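Local structure of tyrosine-protein phosphatase non-receptor type 18 (2OC3) at residues D118-V123 with G159-T164; R147-E152 with V191-Y196; D247-L252 with P260-F265; D266-M271 with E283-L288. The protein removes phosphate from phosphotyrosine in proteins, among them autophosphorylated tyrosine kinases that are overexpressed in tumours, this chain being its catalytic domain. All coordinates share one frame; numbering follows the deposited sequence.

Interaction 1: residues D118-V123 with G159-T164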
# COMPACT_ATOMS: atom_id res chain seq x y z
N ASP A 118 -11.64 -5.15 -10.88
CA ASP A 118 -10.95 -6.03 -9.94
C ASP A 118 -10.51 -5.31 -8.66
O ASP A 118 -10.56 -5.85 -7.55
CB ASP A 118 -9.78 -6.70 -10.62
CG ASP A 118 -10.21 -7.63 -11.76
OD1 ASP A 118 -11.35 -8.16 -11.70
OD2 ASP A 118 -9.37 -7.82 -12.68
N PHE A 119 -10.05 -4.07 -8.81
CA PHE A 119 -9.72 -3.23 -7.68
C PHE A 119 -10.91 -3.08 -6.72
O PHE A 119 -10.78 -3.25 -5.52
CB PHE A 119 -9.22 -1.87 -8.16
CG PHE A 119 -8.86 -0.94 -7.08
CD1 PHE A 119 -7.58 -0.95 -6.55
CD2 PHE A 119 -9.77 -0.00 -6.62
CE1 PHE A 119 -7.21 -0.04 -5.56
CE2 PHE A 119 -9.42 0.88 -5.61
CZ PHE A 119 -8.15 0.84 -5.08
N TRP A 120 -12.09 -2.80 -7.28
CA TRP A 120 -13.29 -2.69 -6.40
C TRP A 120 -13.73 -4.03 -5.83
O TRP A 120 -14.17 -4.10 -4.71
CB TRP A 120 -14.42 -1.93 -7.10
CG TRP A 120 -14.13 -0.45 -7.16
CD1 TRP A 120 -13.86 0.29 -8.27
CD2 TRP A 120 -14.03 0.43 -6.04
NE1 TRP A 120 -13.59 1.58 -7.90
CE2 TRP A 120 -13.71 1.72 -6.55
CE3 TRP A 120 -14.21 0.29 -4.67
CZ2 TRP A 120 -13.55 2.84 -5.72
CZ3 TRP A 120 -14.07 1.42 -3.85
CH2 TRP A 120 -13.72 2.66 -4.40
N ARG A 121 -13.57 -5.13 -6.58
CA ARG A 121 -13.82 -6.45 -5.99
C ARG A 121 -12.95 -6.70 -4.76
O ARG A 121 -13.39 -7.24 -3.73
CB ARG A 121 -13.56 -7.55 -7.02
CG ARG A 121 -14.59 -7.67 -8.15
CD ARG A 121 -14.07 -8.56 -9.32
NE ARG A 121 -13.92 -9.93 -8.91
CZ ARG A 121 -13.01 -10.80 -9.36
NH1 ARG A 121 -12.09 -10.50 -10.28
NH2 ARG A 121 -13.07 -12.01 -8.88
N LEU A 122 -11.68 -6.28 -4.86
CA LEU A 122 -10.72 -6.40 -3.75
C LEU A 122 -11.24 -5.58 -2.57
O LEU A 122 -11.38 -6.11 -1.46
CB LEU A 122 -9.32 -5.94 -4.19
CG LEU A 122 -8.18 -5.94 -3.17
CD1 LEU A 122 -6.84 -5.89 -3.92
CD2 LEU A 122 -8.24 -4.74 -2.24
N VAL A 123 -11.53 -4.29 -2.81
CA VAL A 123 -11.96 -3.42 -1.73
C VAL A 123 -13.24 -3.98 -1.07
O VAL A 123 -13.37 -4.03 0.15
CB VAL A 123 -12.17 -2.00 -2.28
CG1 VAL A 123 -12.91 -1.13 -1.26
CG2 VAL A 123 -10.83 -1.40 -2.69
N GLY A 159 -18.36 -1.73 -13.93
CA GLY A 159 -19.07 -2.97 -13.83
C GLY A 159 -20.28 -2.77 -12.94
O GLY A 159 -21.03 -1.79 -13.08
N LEU A 160 -20.42 -3.68 -11.98
CA LEU A 160 -21.52 -3.67 -11.05
C LEU A 160 -21.36 -2.70 -9.84
O LEU A 160 -22.23 -2.67 -8.98
CB LEU A 160 -21.72 -5.10 -10.53
CG LEU A 160 -22.15 -6.17 -11.54
CD1 LEU A 160 -22.20 -7.53 -10.82
CD2 LEU A 160 -23.51 -5.83 -12.15
N PHE A 161 -20.28 -1.92 -9.81
CA PHE A 161 -20.02 -0.93 -8.75
C PHE A 161 -20.36 0.48 -9.20
O PHE A 161 -19.99 0.87 -10.28
CB PHE A 161 -18.55 -0.97 -8.33
CG PHE A 161 -18.15 -2.23 -7.68
CD1 PHE A 161 -18.25 -2.39 -6.31
CD2 PHE A 161 -17.68 -3.28 -8.43
CE1 PHE A 161 -17.90 -3.61 -5.73
CE2 PHE A 161 -17.28 -4.48 -7.82
CZ PHE A 161 -17.42 -4.63 -6.48
N CYS A 162 -21.04 1.24 -8.34
CA CYS A 162 -21.34 2.63 -8.57
C CYS A 162 -20.66 3.40 -7.45
O CYS A 162 -20.96 3.17 -6.27
CB CYS A 162 -22.85 2.85 -8.57
SG CYS A 162 -23.26 4.59 -8.81
N ILE A 163 -19.70 4.23 -7.83
CA ILE A 163 -18.94 5.03 -6.90
C ILE A 163 -19.44 6.48 -6.95
O ILE A 163 -19.52 7.05 -8.03
CB ILE A 163 -17.41 5.02 -7.24
CG1 ILE A 163 -16.95 3.61 -7.66
CG2 ILE A 163 -16.58 5.61 -6.07
CD1 ILE A 163 -17.08 2.59 -6.57
N THR A 164 -19.79 7.02 -5.79
CA THR A 164 -20.26 8.40 -5.66
C THR A 164 -19.37 9.19 -4.73
O THR A 164 -18.96 8.70 -3.70
CB THR A 164 -21.69 8.41 -5.11
OG1 THR A 164 -22.54 7.67 -6.01
CG2 THR A 164 -22.23 9.80 -4.98

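Interaction 2: residues R147-E152 with V191-Y196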
# COMPACT_ATOMS: atom_id res chain seq x y z
N ARG A 147 -8.06 6.70 -12.66
CA ARG A 147 -8.98 7.24 -11.67
C ARG A 147 -10.05 6.18 -11.42
O ARG A 147 -10.77 5.74 -12.34
CB ARG A 147 -9.63 8.53 -12.17
CG ARG A 147 -10.72 8.98 -11.24
CD ARG A 147 -11.12 10.40 -11.49
NE ARG A 147 -11.70 10.60 -12.82
CZ ARG A 147 -12.98 10.36 -13.13
NH1 ARG A 147 -13.82 9.83 -12.24
NH2 ARG A 147 -13.42 10.61 -14.36
N TYR A 148 -10.17 5.78 -10.16
CA TYR A 148 -11.18 4.83 -9.72
C TYR A 148 -12.21 5.43 -8.79
O TYR A 148 -13.14 4.72 -8.36
CB TYR A 148 -10.50 3.65 -9.06
CG TYR A 148 -9.57 4.03 -7.92
CD1 TYR A 148 -10.08 4.25 -6.62
CD2 TYR A 148 -8.19 4.08 -8.10
CE1 TYR A 148 -9.27 4.57 -5.57
CE2 TYR A 148 -7.35 4.44 -7.02
CZ TYR A 148 -7.89 4.65 -5.75
OH TYR A 148 -7.09 4.91 -4.68
N TRP A 149 -12.04 6.70 -8.45
CA TRP A 149 -12.96 7.47 -7.60
C TRP A 149 -13.83 8.36 -8.48
O TRP A 149 -13.48 8.66 -9.64
CB TRP A 149 -12.17 8.28 -6.58
CG TRP A 149 -11.23 9.26 -7.18
CD1 TRP A 149 -11.49 10.54 -7.49
CD2 TRP A 149 -9.85 9.02 -7.59
NE1 TRP A 149 -10.40 11.13 -8.07
CE2 TRP A 149 -9.38 10.22 -8.15
CE3 TRP A 149 -8.98 7.92 -7.54
CZ2 TRP A 149 -8.10 10.37 -8.61
CZ3 TRP A 149 -7.70 8.07 -8.05
CH2 TRP A 149 -7.28 9.28 -8.60
N ALA A 150 -14.96 8.78 -7.92
CA ALA A 150 -15.94 9.61 -8.61
C ALA A 150 -15.56 11.05 -8.44
O ALA A 150 -14.79 11.42 -7.55
CB ALA A 150 -17.32 9.35 -8.06
N GLN A 151 -16.08 11.87 -9.36
CA GLN A 151 -15.93 13.31 -9.27
C GLN A 151 -17.26 13.96 -8.91
O GLN A 151 -18.30 13.30 -8.90
CB GLN A 151 -15.31 13.86 -10.55
CG GLN A 151 -13.85 13.39 -10.67
CD GLN A 151 -13.09 13.88 -11.90
OE1 GLN A 151 -11.89 14.15 -11.82
NE2 GLN A 151 -13.77 13.94 -13.04
N GLU A 152 -17.20 15.24 -8.56
CA GLU A 152 -18.39 15.95 -8.09
C GLU A 152 -19.50 15.87 -9.12
O GLU A 152 -19.29 16.18 -10.29
CB GLU A 152 -18.05 17.42 -7.79
CG GLU A 152 -19.24 18.25 -7.31
N VAL A 191 -16.38 4.36 1.94
CA VAL A 191 -14.95 4.08 1.77
C VAL A 191 -14.24 5.43 1.72
O VAL A 191 -14.65 6.33 0.97
CB VAL A 191 -14.64 3.27 0.51
CG1 VAL A 191 -13.12 3.09 0.34
CG2 VAL A 191 -15.35 1.88 0.61
N TYR A 192 -13.25 5.59 2.58
CA TYR A 192 -12.40 6.78 2.57
C TYR A 192 -11.16 6.53 1.77
O TYR A 192 -10.53 5.46 1.95
CB TYR A 192 -12.03 7.15 4.00
CG TYR A 192 -13.23 7.66 4.82
CD1 TYR A 192 -13.61 8.98 4.75
CD2 TYR A 192 -13.99 6.82 5.61
CE1 TYR A 192 -14.71 9.48 5.45
CE2 TYR A 192 -15.12 7.30 6.34
CZ TYR A 192 -15.45 8.64 6.25
OH TYR A 192 -16.55 9.16 6.95
N GLN A 193 -10.78 7.49 0.94
CA GLN A 193 -9.53 7.42 0.16
C GLN A 193 -8.65 8.60 0.48
O GLN A 193 -9.09 9.77 0.36
CB GLN A 193 -9.84 7.41 -1.32
CG GLN A 193 -8.60 7.27 -2.24
CD GLN A 193 -8.64 8.14 -3.47
OE1 GLN A 193 -9.40 9.10 -3.53
NE2 GLN A 193 -7.86 7.79 -4.49
N LEU A 194 -7.44 8.32 0.91
CA LEU A 194 -6.46 9.33 1.14
C LEU A 194 -5.47 9.30 0.01
O LEU A 194 -5.01 8.22 -0.32
CB LEU A 194 -5.75 9.10 2.45
CG LEU A 194 -6.54 9.37 3.73
CD1 LEU A 194 -6.10 8.47 4.93
CD2 LEU A 194 -6.44 10.83 4.10
N GLN A 195 -5.17 10.44 -0.59
CA GLN A 195 -4.28 10.49 -1.74
C GLN A 195 -3.16 11.47 -1.44
O GLN A 195 -3.40 12.61 -1.09
CB GLN A 195 -5.00 10.92 -3.02
CG GLN A 195 -4.06 10.78 -4.25
CD GLN A 195 -4.62 11.30 -5.54
OE1 GLN A 195 -5.77 11.77 -5.61
NE2 GLN A 195 -3.80 11.22 -6.60
N TYR A 196 -1.93 11.01 -1.53
CA TYR A 196 -0.73 11.83 -1.40
C TYR A 196 -0.52 12.47 -2.78
O TYR A 196 -0.50 11.76 -3.81
CB TYR A 196 0.49 10.95 -0.99
CG TYR A 196 1.59 11.77 -0.42
CD1 TYR A 196 1.78 11.85 0.94
CD2 TYR A 196 2.43 12.54 -1.22
CE1 TYR A 196 2.77 12.67 1.48
CE2 TYR A 196 3.40 13.36 -0.69
CZ TYR A 196 3.57 13.41 0.66
OH TYR A 196 4.54 14.27 1.20

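Interaction 3: residues D247-L252 with P260-F265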
# COMPACT_ATOMS: atom_id res chain seq x y z
N ASP A 247 3.24 2.72 9.10
CA ASP A 247 2.08 2.37 9.90
C ASP A 247 2.40 1.22 10.83
O ASP A 247 1.95 1.25 11.98
CB ASP A 247 0.89 1.94 9.04
CG ASP A 247 -0.30 1.57 9.89
OD1 ASP A 247 -0.98 2.51 10.36
OD2 ASP A 247 -0.56 0.37 10.08
N TYR A 248 3.08 0.19 10.35
CA TYR A 248 3.48 -0.95 11.20
C TYR A 248 4.27 -0.45 12.44
O TYR A 248 3.97 -0.82 13.60
CB TYR A 248 4.30 -1.92 10.36
CG TYR A 248 4.70 -3.21 11.05
CD1 TYR A 248 4.03 -4.40 10.77
CD2 TYR A 248 5.82 -3.26 11.88
CE1 TYR A 248 4.43 -5.60 11.36
CE2 TYR A 248 6.22 -4.45 12.47
CZ TYR A 248 5.50 -5.60 12.21
OH TYR A 248 5.88 -6.82 12.76
N VAL A 249 5.28 0.37 12.20
CA VAL A 249 6.12 0.89 13.29
C VAL A 249 5.29 1.78 14.22
O VAL A 249 5.44 1.73 15.46
CB VAL A 249 7.39 1.56 12.77
CG1 VAL A 249 8.22 2.13 13.96
CG2 VAL A 249 8.20 0.56 11.96
N ARG A 250 4.39 2.57 13.66
CA ARG A 250 3.55 3.42 14.50
C ARG A 250 2.62 2.59 15.35
O ARG A 250 2.36 2.96 16.50
CB ARG A 250 2.75 4.38 13.62
CG ARG A 250 1.94 5.40 14.40
CD ARG A 250 1.44 6.51 13.50
NE ARG A 250 0.58 7.42 14.26
CZ ARG A 250 -0.72 7.21 14.46
NH1 ARG A 250 -1.37 6.18 13.96
NH2 ARG A 250 -1.41 8.09 15.18
N GLN A 251 2.10 1.49 14.84
CA GLN A 251 1.25 0.62 15.64
C GLN A 251 2.06 0.01 16.78
O GLN A 251 1.54 -0.07 17.92
CB GLN A 251 0.62 -0.45 14.79
CG GLN A 251 -0.41 0.13 13.81
CD GLN A 251 -1.53 0.91 14.51
OE1 GLN A 251 -1.47 2.14 14.70
NE2 GLN A 251 -2.55 0.18 14.89
N LEU A 252 3.30 -0.40 16.54
CA LEU A 252 4.16 -0.89 17.64
C LEU A 252 4.33 0.19 18.69
O LEU A 252 4.24 -0.06 19.90
CB LEU A 252 5.54 -1.31 17.14
CG LEU A 252 5.62 -2.57 16.27
CD1 LEU A 252 7.10 -2.79 15.84
CD2 LEU A 252 5.01 -3.79 16.98
N PRO A 260 13.73 -3.49 22.85
CA PRO A 260 15.01 -2.78 22.92
C PRO A 260 15.97 -3.12 21.77
O PRO A 260 16.85 -2.32 21.45
CB PRO A 260 15.60 -3.25 24.26
CG PRO A 260 14.91 -4.53 24.54
CD PRO A 260 13.54 -4.38 24.01
N ASP A 261 15.75 -4.27 21.15
CA ASP A 261 16.49 -4.65 19.96
C ASP A 261 15.68 -4.42 18.69
O ASP A 261 15.88 -5.12 17.69
CB ASP A 261 16.89 -6.12 20.05
CG ASP A 261 15.70 -7.06 20.21
OD1 ASP A 261 14.54 -6.59 20.31
OD2 ASP A 261 15.94 -8.29 20.23
N PHE A 262 14.74 -3.47 18.73
CA PHE A 262 13.96 -3.12 17.53
C PHE A 262 14.89 -2.84 16.35
O PHE A 262 15.89 -2.10 16.46
CB PHE A 262 13.11 -1.90 17.79
CG PHE A 262 12.39 -1.39 16.56
CD1 PHE A 262 11.38 -2.14 15.97
CD2 PHE A 262 12.75 -0.19 15.98
CE1 PHE A 262 10.73 -1.66 14.80
CE2 PHE A 262 12.09 0.28 14.85
CZ PHE A 262 11.09 -0.48 14.28
N SER A 263 14.52 -3.41 15.21
CA SER A 263 15.30 -3.32 14.00
C SER A 263 14.37 -2.93 12.85
O SER A 263 13.50 -3.71 12.45
CB SER A 263 15.91 -4.69 13.70
OG SER A 263 16.56 -4.69 12.44
N LEU A 264 14.59 -1.74 12.32
CA LEU A 264 13.85 -1.28 11.12
C LEU A 264 14.28 -2.13 9.91
O LEU A 264 13.46 -2.44 9.03
CB LEU A 264 14.08 0.20 10.92
CG LEU A 264 13.23 0.97 9.93
CD1 LEU A 264 11.76 0.72 10.20
CD2 LEU A 264 13.55 2.46 10.07
N PHE A 265 15.54 -2.57 9.91
CA PHE A 265 16.07 -3.46 8.89
C PHE A 265 15.19 -4.71 8.81
O PHE A 265 14.77 -5.15 7.73
CB PHE A 265 17.54 -3.79 9.20
CG PHE A 265 18.14 -4.83 8.31
CD1 PHE A 265 18.95 -4.46 7.23
CD2 PHE A 265 17.93 -6.17 8.55
CE1 PHE A 265 19.50 -5.44 6.42
CE2 PHE A 265 18.48 -7.15 7.74
CZ PHE A 265 19.27 -6.77 6.68

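Interaction 4: residues D266-M271 with E283-L288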
# COMPACT_ATOMS: atom_id res chain seq x y z
N ASP A 266 14.91 -5.31 9.96
CA ASP A 266 14.17 -6.57 9.99
C ASP A 266 12.73 -6.37 9.51
O ASP A 266 12.18 -7.25 8.85
CB ASP A 266 14.14 -7.14 11.41
CG ASP A 266 15.49 -7.66 11.88
OD1 ASP A 266 16.41 -7.86 11.05
OD2 ASP A 266 15.62 -7.90 13.11
N VAL A 267 12.14 -5.22 9.82
CA VAL A 267 10.76 -4.93 9.38
C VAL A 267 10.70 -4.83 7.86
O VAL A 267 9.86 -5.46 7.23
CB VAL A 267 10.20 -3.63 10.02
CG1 VAL A 267 8.83 -3.28 9.43
CG2 VAL A 267 10.15 -3.77 11.57
N VAL A 268 11.61 -4.06 7.28
CA VAL A 268 11.63 -3.88 5.83
C VAL A 268 11.94 -5.21 5.12
O VAL A 268 11.28 -5.55 4.14
CB VAL A 268 12.60 -2.79 5.42
CG1 VAL A 268 12.72 -2.72 3.87
CG2 VAL A 268 12.12 -1.42 6.02
N LEU A 269 12.92 -5.96 5.63
CA LEU A 269 13.23 -7.25 5.00
C LEU A 269 12.01 -8.15 5.02
O LEU A 269 11.69 -8.81 4.03
CB LEU A 269 14.39 -7.96 5.71
CG LEU A 269 14.89 -9.25 5.07
CD1 LEU A 269 15.18 -9.06 3.58
CD2 LEU A 269 16.13 -9.71 5.86
N LYS A 270 11.32 -8.21 6.14
CA LYS A 270 10.09 -9.02 6.22
C LYS A 270 9.01 -8.59 5.22
O LYS A 270 8.35 -9.42 4.62
CB LYS A 270 9.55 -9.05 7.65
CG LYS A 270 10.37 -9.85 8.65
CD LYS A 270 9.56 -10.19 9.92
N MET A 271 8.84 -7.28 5.02
CA MET A 271 7.92 -6.70 4.05
C MET A 271 8.28 -7.16 2.63
O MET A 271 7.43 -7.51 1.81
CB MET A 271 7.98 -5.17 4.16
CG MET A 271 7.44 -4.58 5.50
SD MET A 271 5.83 -3.82 5.31
CE MET A 271 6.18 -2.96 3.81
N GLU A 283 16.95 6.03 -1.08
CA GLU A 283 16.36 7.29 -0.64
C GLU A 283 15.04 7.03 0.12
O GLU A 283 14.77 7.70 1.12
CB GLU A 283 16.13 8.22 -1.83
N GLN A 284 14.26 6.06 -0.32
CA GLN A 284 13.06 5.68 0.42
C GLN A 284 13.40 5.13 1.78
O GLN A 284 12.71 5.43 2.76
CB GLN A 284 12.22 4.68 -0.36
CG GLN A 284 11.52 5.32 -1.55
CD GLN A 284 10.93 4.33 -2.56
OE1 GLN A 284 11.11 3.12 -2.41
NE2 GLN A 284 10.28 4.83 -3.62
N TYR A 285 14.44 4.29 1.87
CA TYR A 285 14.85 3.71 3.14
C TYR A 285 15.33 4.80 4.10
O TYR A 285 15.00 4.78 5.27
CB TYR A 285 15.96 2.65 2.92
CG TYR A 285 16.30 1.80 4.12
CD1 TYR A 285 15.42 0.81 4.56
CD2 TYR A 285 17.51 1.96 4.81
CE1 TYR A 285 15.69 0.03 5.65
CE2 TYR A 285 17.81 1.13 5.89
CZ TYR A 285 16.88 0.17 6.31
OH TYR A 285 17.14 -0.66 7.37
N ARG A 286 16.09 5.77 3.59
CA ARG A 286 16.53 6.89 4.43
C ARG A 286 15.31 7.71 4.90
O ARG A 286 15.25 8.11 6.08
CB ARG A 286 17.52 7.78 3.68
CG ARG A 286 18.90 7.22 3.46
CD ARG A 286 19.81 8.25 2.73
NE ARG A 286 21.15 7.69 2.47
CZ ARG A 286 22.10 7.56 3.39
NH1 ARG A 286 21.90 7.97 4.64
NH2 ARG A 286 23.28 7.02 3.06
N PHE A 287 14.36 7.97 3.99
CA PHE A 287 13.12 8.70 4.34
C PHE A 287 12.34 7.97 5.44
O PHE A 287 11.80 8.60 6.39
CB PHE A 287 12.29 8.86 3.10
CG PHE A 287 11.01 9.64 3.30
CD1 PHE A 287 11.03 10.98 3.65
CD2 PHE A 287 9.78 9.07 3.01
CE1 PHE A 287 9.85 11.68 3.77
CE2 PHE A 287 8.61 9.80 3.12
CZ PHE A 287 8.66 11.09 3.50
N LEU A 288 12.27 6.64 5.34
CA LEU A 288 11.62 5.83 6.34
C LEU A 288 12.34 5.99 7.69
O LEU A 288 11.69 6.16 8.73
CB LEU A 288 11.61 4.37 5.82
CG LEU A 288 11.08 3.31 6.76
CD1 LEU A 288 9.56 3.51 7.06
CD2 LEU A 288 11.37 1.93 6.14

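Interaction 1: residues D118-V123 with G159-T164
Phe161 carries CG beside its backbone N (chi1 -66°), which brings the phenyl ring against Trp120 CB, while the chi1 of Trp120 (-74°) turns the indole toward Ile163. This is helix-on-sheet packing in the classical tyrosine phosphatase fold: helix 116-125 lies across strand 161-170 of the central mixed sheet, the short axes at 82°. Trp120 CB sits over the middle of the Phe161 ring, 3.7 Å from its centroid, a CH-pi contact close to the ring normal. Ile163 reaches the indole from the opposite direction and sets its CD1 over the centre of one face, 3.5 Å from Trp120 CE2. The other face has Phe119 CD2 near its rim. An alanine here would keep CB over Phe161 but is likely to leave Ile163 CD1 facing a gap where the indole lay. Around this core, the Phe161 ring stacks on Phe184, and Trp120 NE1 makes a weak hydrogen bond to Tyr148 O. Arg121 bends at chi3 after passing Phe161 CE2 with its CG, and its NH1 meets Asp118 OD1 at 2.8 Å from above the carboxylate plane, in a salt bridge.

Interaction 2: residues R147-E152 with V191-Y196
Gln193 NE2 donates to Tyr148 OH at 3.0 Å, a somewhat bent bond (144° at the hydrogen) with the hydroxyl tilted out of the amide plane. That hydroxyl is also bonded directly by NE2 of His232, the neighbour in sequence of Cys233, the predicted phosphocysteine nucleophile. Gln193 NE2 also comes within 3.3 Å of Trp149 CE3, in an oblique approach to the indole. Gln193 puts CG anti to its backbone N (chi1 -177°) and then bends at chi2, a course that brings the amide against Trp149, its plane 43° from the indole, with OE1 above one face near the rim. Gln195, running straight out from the next inward-facing position of the strand, makes a looser contact, its OE1 4.0 Å from Trp149 CZ2. Both glutamines belong to strand 187-196, in the interior of the mixed sheet of the phosphatase domain, and the loop 147-152 folds its two aromatic residues over them. Arg178 on the adjacent strand 175-184 holds the two amides together: its NH1 bonds to OE1 of each, and its charge makes a cation-pi contact with Trp149. Replacing Gln193 by a leucine would probably leave Tyr148 OH without this donor and Arg178 with one acceptor fewer. Within the loop, Trp149 CE3 stands over the middle of the Tyr148 ring, while Arg147 CG covers the indole face that Gln193 does not. Arg147 NH1 reaches forward to Trp149 O at 2.9 Å, in the carbonyl plane.

Interaction 3: residues D247-L252 with P260-F265
Asp247 OD2 is gripped by two groups, the guanidinium of Arg219 in a salt bridge and the hydroxyl of Tyr105, at the start of the helical turns on which Val249 and Leu252 meet Phe262. The contact itself is wholly apolar. Phe262 carries CG anti to its backbone N (chi1 174°), and this extends the ring from the loop toward helix 238-254. Val249 faces the far end of the ring with both methyls: CG2 is 3.8 Å from Phe262 CZ, at the edge and near the ring plane, and CG1 lies 3.9 Å from that same CZ. One helical turn on, Leu252 brings CD1 obliquely to within 3.9 Å of Phe262 CE1. Leu264 approaches Val249 at about a right angle and touches its CG2 with CD1, at 4.0 Å. Val249 CG2 is thus shared by a ring edge and a leucine methyl. Phe15 meets the Phe262 ring edge-to-face, and Arg18 NH2 hydrogen-bonds Phe262 O, so the N-terminal part of the chain also reaches this point. Ser263 is the N-cap of helix 264-272, its OG bonded to Asp266 N. The whole joins two consecutive helices in the helical C-terminal part of the classical tyrosine phosphatase fold, where helix 238-254 follows the phosphate-binding loop at its N-terminal end and makes this contact on later turns, away from the site.

Interaction 4: residues D266-M271 with E283-L288
Apolar packing carries this contact, and it centres on one methyl, Val268 CG2. The side chains of Val268 and Leu288 lie alongside one another, pointing opposite ways, and Leu288 CD2 comes to 3.4 Å from Val268 CG2, tighter than usual for two carbons. Val268 CG2 also lies at the edge of the Tyr285 ring, near its plane, 3.9 Å from Tyr285 CE1. Tyr285 sets CG anti to its backbone N (chi1 -170°), a course that carries the ring from its helix toward Val268, with CE1 also 4.2 Å from Val268 CB. Among aromatic contacts, Tyr285 meets Tyr289 edge-to-face, and Phe34 lies against it with the planes inclined. The polar bonds lie to the sides: Tyr285 OH is held by Glu33 OE2, and Gln284 OE1 accepts from the backbone N of Gln280, a residue that by similarity binds substrate. The side chains of Tyr285 and Gln280 are about 9 Å apart. Helix 264-272 and helix 282-296 pack here as two members of a helical cluster: helix 29-47 adjoins Leu269, Tyr285 and Arg286, while helix 238-254 meets Leu288 through Thr245 and Val246.

From the N terminus, interaction 1 comes first, its 118-123 helix joining strand 161-170 across an excursion of 35 residues. Interaction 2 opens inside that excursion at 147-152 and closes beyond it at 191-196, so the two cross along the chain. They touch in space, for instance where Ala150 packs against Ile163, and both reach the same mixed sheet. Interactions 3 and 4 follow in series, with 7 and 11 residues between their segments. Sharing helix 264-272, they string helices 238-254, 264-272 and 282-296 together. Interactions 3 and 4 lie across the chain's centre from interactions 1 and 2.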